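PDB 3KNY: hypothetical protein BT_3535 from Bacteroides thetaiotaomicron VPI-5482, which is of unknown function but is a two-domain bacterial protein with a predicted lipoprotein signal, probably tethered to a membrane. Local coordinates for residues 68-71 with 72-76; 163-167 with 168-172; 24-27 with 28-31. All coordinates share one frame; numbering follows the deposited sequence.

How the contacts relate
All three contacts are local, each formed within one continuous run of chain, and they differ with their place in the fold. Contact 1, on helix 66-84, is the partly buried one: two ion pairs lie along the helix while I72 and C75 pack inward. Contacts 2 and 3 are surface contacts in loops, each containing a type II beta turn and relying on a side-chain hydroxyl rather than on charge. Contact 2 links the three-stranded sheet to strand 173-175; contact 3 lies in the loop before helix 40-49, on which I30 packs and which the helix of contact 1 also touches. Contacts 1 and 2 stand on opposite sides of the chain's centre, their own centres 36 Å apart.

Contact 1: 68-71 with 72-76; sequences RKKE and IYDCI
R68 swings CG away from its own amide nitrogen (chi1 -178°) and bends at chi2 (58°), which sends the side chain across that of I72 at about a right angle. Its NE comes within 3.7 Å of I72 CG1, which lies over one face of the guanidinium. At the edge of the same group, in its plane, R68 NH1 forms a salt bridge to E71 OE1 at 2.9 Å. Beyond the segment the guanidinium also donates to the carbonyls of A98 and P218, and these bonds, with the one to E71 and with I72 over one face, help set its rotation. A second ion pair, from K70 to D74, spans one full i to i+4 turn: K70, bent at chi4, brings NZ to 3.0 Å from D74 OD2, which offers its syn lone pair, with D74 OD1 a weaker partner. Both bridges belong to helix 66-84, the helix of a beta-alpha-beta unit with strands 53-55 and 93-97. Its i to i+4 backbone bonds continue through this turn, I72 N meeting R68 O at 2.9 Å. The edge of the Y73 ring lies beside K69 O. E71 OE2 pairs with K149, while I72 and C75 pack on I217 of strand 204-217. A methionine in place of R68 would probably leave E71 OE1 without its cationic mate in this helix and the carbonyls of A98 and P218 without these donors.

Contact 2: 163-167 with 168-172; sequences TGSPY and LGNDP
An ST turn and a type II beta turn follow one another where strand 154-164, an outermost strand of the three-stranded antiparallel sheet, gives way to the loop before strand 173-175. In the ST turn, S165 OG accepts from the backbone N of Y167 at 2.9 Å with an N-H...O angle of 152°. The same hydroxyl lies 2.7 Å from N170 OD1, within hydrogen-bonding distance across the loop, although its proton has another acceptor within reach. S165 OG stands anti to the backbone N (chi1 171°), which carries it across toward the amide of N170. The other end of that amide, ND2, donates to the carbonyl of K200, so N170 ties this loop to strand 188-201. The beta turn runs from Y167 to N170, with G169 at a positive phi of 107°, where a beta carbon would collide with the carbonyl oxygen of L168. On the outer side of the bend, P166 CG sits 3.8 Å above the Y167 ring, over its centre. Nearer the strand, the P172 ring closes the loop against T163 and G164. Its CG is 3.6 Å from G164 CA, and the same side chain also packs on L197 and F199 of strand 188-201. T163 OG1 bonds to the carbonyl of Y140 in the neighbouring strand, and that same threonine oxygen lies 3.5 Å from P172 CB.

Contact 3: 24-27 with 28-31; sequences YAPL and NTIP
The side chains of T29 and P26 cross obliquely, the threonine hydroxyl reaching back over the proline so that T29 OG1 lies 3.5 Å from P26 CD. The hydroxyl sits between the backbone N and the carbonyl carbon of its own residue (chi1 84°), which aims it at the carbonyl of P26. It donates to that oxygen, T29 OG1 to P26 O being 2.9 Å, from a position tilted 20° out of the carbonyl plane. The oxygen is gripped a second time, since the backbone N of T29 gives it a weak bond at 3.1 Å. That weak bond closes a type II beta turn from P26 to T29, in the long loop between strand 7-10 and helix 40-49. At the turn's corner the L27 and N28 side chains stand next to each other, N28 ND2 coming to 3.7 Å from L27 CB. The methyl of A25 faces the following arm: A25 CB touches P31 CD at 3.8 Å, a small apolar patch, and lies 3.7 Å from T29 O. Around the turn, backbone bonds join A25 to I55 and N28 to S50, while P31 packs on Y57.

Contact 1: 68-71 with 72-76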
ATOM      1  N   ARG A  68       5.046  18.982  -4.047  1.00 51.63           N
ATOM      2  CA  ARG A  68       4.735  17.614  -3.665  1.00 51.39           C
ATOM      3  C   ARG A  68       4.267  17.524  -2.223  1.00 51.41           C
ATOM      4  O   ARG A  68       3.246  16.903  -1.954  1.00 50.23           O
ATOM      5  CB  ARG A  68       5.940  16.707  -3.889  1.00 50.91           C
ATOM      6  CG  ARG A  68       5.696  15.237  -3.570  1.00 52.50           C
ATOM      7  CD  ARG A  68       4.548  14.647  -4.385  1.00 53.01           C
ATOM      8  NE  ARG A  68       4.303  13.225  -4.092  1.00 54.26           N
ATOM      9  CZ  ARG A  68       3.270  12.521  -4.571  1.00 46.58           C
ATOM     10  NH1 ARG A  68       2.380  13.104  -5.365  1.00 44.31           N
ATOM     11  NH2 ARG A  68       3.112  11.231  -4.259  1.00 38.34           N
ATOM     12  N   LYS A  69       5.005  18.132  -1.296  1.00 51.93           N
ATOM     13  CA  LYS A  69       4.559  18.156   0.106  1.00 52.29           C
ATOM     14  C   LYS A  69       3.108  18.627   0.219  1.00 51.30           C
ATOM     15  O   LYS A  69       2.346  18.097   1.026  1.00 49.33           O
ATOM     16  CB  LYS A  69       5.405  19.090   0.972  1.00 53.16           C
ATOM     17  CG  LYS A  69       6.721  18.545   1.461  1.00 55.14           C
ATOM     18  CD  LYS A  69       7.217  19.380   2.647  1.00 58.05           C
ATOM     19  CE  LYS A  69       8.716  19.611   2.589  1.00 60.72           C
ATOM     20  NZ  LYS A  69       9.449  18.336   2.332  1.00 58.91           N
ATOM     21  N   LYS A  70       2.742  19.649  -0.557  1.00 51.03           N
ATOM     22  CA  LYS A  70       1.381  20.165  -0.523  1.00 50.43           C
ATOM     23  C   LYS A  70       0.440  19.050  -0.942  1.00 50.67           C
ATOM     24  O   LYS A  70      -0.538  18.766  -0.253  1.00 52.40           O
ATOM     25  CB  LYS A  70       1.201  21.370  -1.440  1.00 49.86           C
ATOM     26  CG  LYS A  70      -0.114  22.092  -1.195  1.00 50.73           C
ATOM     27  CD  LYS A  70      -0.271  23.335  -2.059  1.00 50.63           C
ATOM     28  CE  LYS A  70      -1.260  24.320  -1.444  1.00 52.04           C
ATOM     29  NZ  LYS A  70      -2.475  23.625  -0.933  1.00 49.33           N
ATOM     30  N   GLU A  71       0.757  18.400  -2.062  1.00 49.26           N
ATOM     31  CA  GLU A  71      -0.039  17.273  -2.543  1.00 48.32           C
ATOM     32  C   GLU A  71      -0.239  16.223  -1.431  1.00 47.04           C
ATOM     33  O   GLU A  71      -1.382  15.940  -1.020  1.00 46.87           O
ATOM     34  CB  GLU A  71       0.603  16.641  -3.796  1.00 48.18           C
ATOM     35  CG  GLU A  71       0.308  17.401  -5.096  1.00 46.48           C
ATOM     36  CD  GLU A  71       1.145  16.939  -6.284  1.00 43.75           C
ATOM     37  OE1 GLU A  71       1.773  15.862  -6.214  1.00 39.03           O
ATOM     38  OE2 GLU A  71       1.173  17.669  -7.300  1.00 45.96           O
ATOM     39  N   ILE A  72       0.875  15.685  -0.927  1.00 43.76           N
ATOM     40  CA  ILE A  72       0.828  14.643   0.086  1.00 41.62           C
ATOM     41  C   ILE A  72      -0.001  15.082   1.295  1.00 43.78           C
ATOM     42  O   ILE A  72      -0.874  14.349   1.758  1.00 47.09           O
ATOM     43  CB  ILE A  72       2.235  14.179   0.533  1.00 40.18           C
ATOM     44  CG1 ILE A  72       3.031  13.634  -0.658  1.00 36.72           C
ATOM     45  CG2 ILE A  72       2.117  13.093   1.591  1.00 35.26           C
ATOM     46  CD1 ILE A  72       4.355  13.020  -0.285  1.00 33.97           C
ATOM     47  N   TYR A  73       0.231  16.287   1.792  1.00 44.50           N
ATOM     48  CA  TYR A  73      -0.433  16.696   3.024  1.00 44.91           C
ATOM     49  C   TYR A  73      -1.872  17.153   2.771  1.00 43.52           C
ATOM     50  O   TYR A  73      -2.751  16.882   3.583  1.00 42.02           O
ATOM     51  CB  TYR A  73       0.455  17.680   3.836  1.00 45.94           C
ATOM     52  CG  TYR A  73       1.695  16.963   4.435  1.00 49.69           C
ATOM     53  CD1 TYR A  73       1.555  16.021   5.470  1.00 46.66           C
ATOM     54  CD2 TYR A  73       3.001  17.196   3.946  1.00 52.27           C
ATOM     55  CE1 TYR A  73       2.665  15.345   6.000  1.00 41.77           C
ATOM     56  CE2 TYR A  73       4.122  16.520   4.484  1.00 46.18           C
ATOM     57  CZ  TYR A  73       3.937  15.598   5.507  1.00 44.93           C
ATOM     58  OH  TYR A  73       5.021  14.942   6.047  1.00 44.28           O
ATOM     59  N   ASP A  74      -2.128  17.784   1.629  1.00 43.48           N
ATOM     60  CA  ASP A  74      -3.506  18.114   1.251  1.00 44.03           C
ATOM     61  C   ASP A  74      -4.350  16.848   1.260  1.00 44.39           C
ATOM     62  O   ASP A  74      -5.489  16.836   1.719  1.00 43.80           O
ATOM     63  CB  ASP A  74      -3.573  18.726  -0.153  1.00 44.51           C
ATOM     64  CG  ASP A  74      -3.324  20.228  -0.162  1.00 46.05           C
ATOM     65  OD1 ASP A  74      -3.126  20.818   0.918  1.00 45.06           O
ATOM     66  OD2 ASP A  74      -3.340  20.820  -1.263  1.00 50.71           O
ATOM     67  N   CYS A  75      -3.753  15.778   0.757  1.00 44.10           N
ATOM     68  CA  CYS A  75      -4.404  14.497   0.657  1.00 43.06           C
ATOM     69  C   CYS A  75      -4.702  13.875   2.022  1.00 41.77           C
ATOM     70  O   CYS A  75      -5.850  13.534   2.330  1.00 42.54           O
ATOM     71  CB  CYS A  75      -3.502  13.587  -0.165  1.00 42.75           C
ATOM     72  SG  CYS A  75      -4.135  11.948  -0.294  1.00 47.47           S
ATOM     73  N   ILE A  76      -3.642  13.721   2.807  1.00 41.33           N
ATOM     74  CA  ILE A  76      -3.678  13.185   4.174  1.00 40.27           C
ATOM     75  C   ILE A  76      -4.618  13.995   5.045  1.00 37.51           C
ATOM     76  O   ILE A  76      -5.308  13.459   5.901  1.00 32.95           O
ATOM     77  CB  ILE A  76      -2.220  13.221   4.754  1.00 42.17           C
ATOM     78  CG1 ILE A  76      -1.402  12.102   4.125  1.00 47.78           C
ATOM     79  CG2 ILE A  76      -2.162  13.083   6.256  1.00 43.95           C
ATOM     80  CD1 ILE A  76      -2.040  10.717   4.286  1.00 52.82           C
TER

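Contact 2: 163-167 with 168-172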
ATOM      1  N   THR A 163       3.766 -11.981  -8.808  1.00 31.10           N
ATOM      2  CA  THR A 163       4.194 -12.773  -7.711  1.00 31.67           C
ATOM      3  C   THR A 163       5.656 -13.109  -7.902  1.00 31.46           C
ATOM      4  O   THR A 163       6.200 -12.954  -8.972  1.00 32.98           O
ATOM      5  CB  THR A 163       3.297 -13.997  -7.630  1.00 31.67           C
ATOM      6  OG1 THR A 163       3.563 -14.695  -6.423  1.00 37.88           O
ATOM      7  CG2 THR A 163       3.517 -14.916  -8.818  1.00 28.58           C
ATOM      8  N   GLY A 164       6.302 -13.546  -6.840  1.00 32.72           N
ATOM      9  CA  GLY A 164       7.720 -13.882  -6.875  1.00 30.36           C
ATOM     10  C   GLY A 164       8.194 -14.225  -5.475  1.00 30.63           C
ATOM     11  O   GLY A 164       7.393 -14.321  -4.527  1.00 30.72           O
ATOM     12  N   SER A 165       9.492 -14.441  -5.346  1.00 30.98           N
ATOM     13  CA  SER A 165      10.096 -14.750  -4.054  1.00 31.45           C
ATOM     14  C   SER A 165      11.564 -14.354  -4.030  1.00 32.52           C
ATOM     15  O   SER A 165      12.248 -14.454  -5.034  1.00 32.76           O
ATOM     16  CB  SER A 165       9.993 -16.253  -3.764  1.00 29.84           C
ATOM     17  OG  SER A 165      10.759 -16.599  -2.621  1.00 25.60           O
ATOM     18  N   PRO A 166      12.065 -13.930  -2.869  1.00 34.76           N
ATOM     19  CA  PRO A 166      13.500 -13.747  -2.761  1.00 34.29           C
ATOM     20  C   PRO A 166      14.263 -15.062  -2.874  1.00 35.20           C
ATOM     21  O   PRO A 166      15.426 -15.030  -3.211  1.00 36.05           O
ATOM     22  CB  PRO A 166      13.670 -13.159  -1.368  1.00 33.58           C
ATOM     23  CG  PRO A 166      12.531 -13.673  -0.613  1.00 37.02           C
ATOM     24  CD  PRO A 166      11.387 -13.698  -1.583  1.00 37.27           C
ATOM     25  N   TYR A 167      13.619 -16.199  -2.610  1.00 36.86           N
ATOM     26  CA  TYR A 167      14.281 -17.504  -2.706  1.00 37.90           C
ATOM     27  C   TYR A 167      13.866 -18.247  -3.966  1.00 39.54           C
ATOM     28  O   TYR A 167      12.685 -18.358  -4.292  1.00 42.71           O
ATOM     29  CB  TYR A 167      13.984 -18.378  -1.471  1.00 37.68           C
ATOM     30  CG  TYR A 167      14.031 -17.594  -0.177  1.00 41.47           C
ATOM     31  CD1 TYR A 167      15.206 -16.996   0.246  1.00 38.82           C
ATOM     32  CD2 TYR A 167      12.890 -17.415   0.598  1.00 42.74           C
ATOM     33  CE1 TYR A 167      15.254 -16.259   1.407  1.00 44.91           C
ATOM     34  CE2 TYR A 167      12.928 -16.667   1.763  1.00 45.68           C
ATOM     35  CZ  TYR A 167      14.115 -16.096   2.163  1.00 50.35           C
ATOM     36  OH  TYR A 167      14.171 -15.360   3.324  1.00 58.68           O
ATOM     37  N   LEU A 168      14.866 -18.751  -4.674  1.00 41.18           N
ATOM     38  CA  LEU A 168      14.672 -19.663  -5.803  1.00 41.48           C
ATOM     39  C   LEU A 168      14.060 -20.955  -5.266  1.00 39.68           C
ATOM     40  O   LEU A 168      14.366 -21.373  -4.146  1.00 40.35           O
ATOM     41  CB  LEU A 168      16.041 -20.009  -6.441  1.00 42.69           C
ATOM     42  CG  LEU A 168      16.997 -18.885  -6.878  1.00 43.31           C
ATOM     43  CD1 LEU A 168      18.299 -19.493  -7.388  1.00 36.01           C
ATOM     44  CD2 LEU A 168      16.331 -17.960  -7.925  1.00 40.12           C
ATOM     45  N   GLY A 169      13.210 -21.597  -6.050  1.00 36.26           N
ATOM     46  CA  GLY A 169      12.648 -22.874  -5.633  1.00 33.67           C
ATOM     47  C   GLY A 169      11.200 -22.813  -5.219  1.00 34.23           C
ATOM     48  O   GLY A 169      10.555 -23.841  -5.104  1.00 36.38           O
ATOM     49  N   ASN A 170      10.670 -21.614  -5.003  1.00 33.67           N
ATOM     50  CA  ASN A 170       9.263 -21.479  -4.690  1.00 31.34           C
ATOM     51  C   ASN A 170       8.300 -21.603  -5.865  1.00 30.41           C
ATOM     52  O   ASN A 170       7.197 -22.092  -5.688  1.00 31.10           O
ATOM     53  CB  ASN A 170       9.032 -20.166  -3.950  1.00 31.56           C
ATOM     54  CG  ASN A 170       9.638 -20.180  -2.549  1.00 32.73           C
ATOM     55  OD1 ASN A 170      10.142 -19.169  -2.060  1.00 31.65           O
ATOM     56  ND2 ASN A 170       9.587 -21.338  -1.899  1.00 16.15           N
ATOM     57  N   ASP A 171       8.693 -21.175  -7.061  1.00 31.68           N
ATOM     58  CA  ASP A 171       7.754 -21.123  -8.213  1.00 33.09           C
ATOM     59  C   ASP A 171       6.388 -20.620  -7.850  1.00 31.15           C
ATOM     60  O   ASP A 171       5.392 -21.320  -8.041  1.00 33.21           O
ATOM     61  CB  ASP A 171       7.526 -22.491  -8.823  1.00 33.88           C
ATOM     62  CG  ASP A 171       8.646 -22.941  -9.632  1.00 43.68           C
ATOM     63  OD1 ASP A 171       9.718 -22.275  -9.632  1.00 52.74           O
ATOM     64  OD2 ASP A 171       8.430 -23.996 -10.260  1.00 60.36           O
ATOM     65  N   PRO A 172       6.317 -19.419  -7.308  1.00 29.29           N
ATOM     66  CA  PRO A 172       4.988 -18.981  -6.946  1.00 27.89           C
ATOM     67  C   PRO A 172       4.137 -18.657  -8.172  1.00 25.98           C
ATOM     68  O   PRO A 172       4.630 -18.291  -9.209  1.00 28.05           O
ATOM     69  CB  PRO A 172       5.242 -17.742  -6.094  1.00 29.10           C
ATOM     70  CG  PRO A 172       6.601 -17.293  -6.434  1.00 28.90           C
ATOM     71  CD  PRO A 172       7.363 -18.456  -6.949  1.00 27.00           C
TER

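Contact 3: 24-27 with 28-31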
ATOM      1  N   TYR A  24       5.749  -1.957   5.994  1.00 43.58           N
ATOM      2  CA  TYR A  24       4.615  -1.164   6.471  1.00 43.11           C
ATOM      3  C   TYR A  24       4.506  -1.088   8.011  1.00 42.25           C
ATOM      4  O   TYR A  24       4.696  -2.084   8.712  1.00 42.58           O
ATOM      5  CB  TYR A  24       3.297  -1.758   5.911  1.00 44.81           C
ATOM      6  CG  TYR A  24       3.188  -1.683   4.395  1.00 46.55           C
ATOM      7  CD1 TYR A  24       2.661  -0.554   3.760  1.00 43.49           C
ATOM      8  CD2 TYR A  24       3.614  -2.730   3.598  1.00 55.96           C
ATOM      9  CE1 TYR A  24       2.585  -0.473   2.379  1.00 43.05           C
ATOM     10  CE2 TYR A  24       3.529  -2.660   2.210  1.00 59.09           C
ATOM     11  CZ  TYR A  24       3.029  -1.529   1.611  1.00 51.67           C
ATOM     12  OH  TYR A  24       2.978  -1.479   0.244  1.00 55.29           O
ATOM     13  N   ALA A  25       4.153   0.092   8.525  1.00 40.83           N
ATOM     14  CA  ALA A  25       3.991   0.316   9.969  1.00 38.64           C
ATOM     15  C   ALA A  25       2.649  -0.241  10.457  1.00 38.37           C
ATOM     16  O   ALA A  25       1.609   0.093   9.899  1.00 39.35           O
ATOM     17  CB  ALA A  25       4.087   1.822  10.300  1.00 36.29           C
ATOM     18  N   PRO A  26       2.665  -1.085  11.501  1.00 37.26           N
ATOM     19  CA  PRO A  26       1.424  -1.584  12.114  1.00 36.65           C
ATOM     20  C   PRO A  26       0.555  -0.446  12.595  1.00 35.79           C
ATOM     21  O   PRO A  26       1.089   0.598  12.975  1.00 37.35           O
ATOM     22  CB  PRO A  26       1.911  -2.351  13.347  1.00 37.38           C
ATOM     23  CG  PRO A  26       3.369  -2.626  13.136  1.00 36.70           C
ATOM     24  CD  PRO A  26       3.879  -1.640  12.131  1.00 37.56           C
ATOM     25  N   LEU A  27      -0.757  -0.652  12.623  1.00 34.71           N
ATOM     26  CA  LEU A  27      -1.685   0.381  13.081  1.00 35.17           C
ATOM     27  C   LEU A  27      -1.250   1.057  14.375  1.00 36.37           C
ATOM     28  O   LEU A  27      -0.659   0.439  15.284  1.00 37.52           O
ATOM     29  CB  LEU A  27      -3.090  -0.177  13.311  1.00 34.87           C
ATOM     30  CG  LEU A  27      -4.022  -0.431  12.136  1.00 37.37           C
ATOM     31  CD1 LEU A  27      -5.406  -0.591  12.723  1.00 28.92           C
ATOM     32  CD2 LEU A  27      -4.019   0.698  11.095  1.00 36.24           C
ATOM     33  N   ASN A  28      -1.555   2.342  14.458  1.00 35.88           N
ATOM     34  CA  ASN A  28      -1.232   3.126  15.639  1.00 35.07           C
ATOM     35  C   ASN A  28       0.253   3.077  16.056  1.00 33.88           C
ATOM     36  O   ASN A  28       0.568   3.194  17.225  1.00 33.93           O
ATOM     37  CB  ASN A  28      -2.166   2.717  16.779  1.00 33.54           C
ATOM     38  CG  ASN A  28      -3.626   2.827  16.384  1.00 36.55           C
ATOM     39  OD1 ASN A  28      -4.137   3.929  16.144  1.00 37.86           O
ATOM     40  ND2 ASN A  28      -4.301   1.685  16.293  1.00 26.46           N
ATOM     41  N   THR A  29       1.152   2.912  15.087  1.00 33.03           N
ATOM     42  CA  THR A  29       2.578   3.087  15.314  1.00 32.38           C
ATOM     43  C   THR A  29       3.198   3.889  14.160  1.00 33.43           C
ATOM     44  O   THR A  29       2.685   3.887  13.030  1.00 35.97           O
ATOM     45  CB  THR A  29       3.341   1.743  15.459  1.00 31.80           C
ATOM     46  OG1 THR A  29       3.676   1.226  14.163  1.00 40.62           O
ATOM     47  CG2 THR A  29       2.542   0.728  16.252  1.00 22.11           C
ATOM     48  N   ILE A  30       4.292   4.583  14.467  1.00 32.97           N
ATOM     49  CA  ILE A  30       5.072   5.345  13.490  1.00 32.68           C
ATOM     50  C   ILE A  30       6.533   5.021  13.754  1.00 33.49           C
ATOM     51  O   ILE A  30       6.960   5.097  14.888  1.00 32.54           O
ATOM     52  CB  ILE A  30       4.829   6.870  13.612  1.00 31.84           C
ATOM     53  CG1 ILE A  30       3.319   7.150  13.586  1.00 35.15           C
ATOM     54  CG2 ILE A  30       5.548   7.628  12.491  1.00 25.13           C
ATOM     55  CD1 ILE A  30       2.938   8.609  13.527  1.00 40.99           C
ATOM     56  N   PRO A  31       7.294   4.600  12.728  1.00 36.59           N
ATOM     57  CA  PRO A  31       8.708   4.322  12.998  1.00 38.34           C
ATOM     58  C   PRO A  31       9.404   5.531  13.594  1.00 38.78           C
ATOM     59  O   PRO A  31       9.146   6.653  13.153  1.00 40.31           O
ATOM     60  CB  PRO A  31       9.298   3.993  11.607  1.00 38.70           C
ATOM     61  CG  PRO A  31       8.178   4.091  10.628  1.00 36.05           C
ATOM     62  CD  PRO A  31       6.892   4.098  11.405  1.00 37.49           C
TER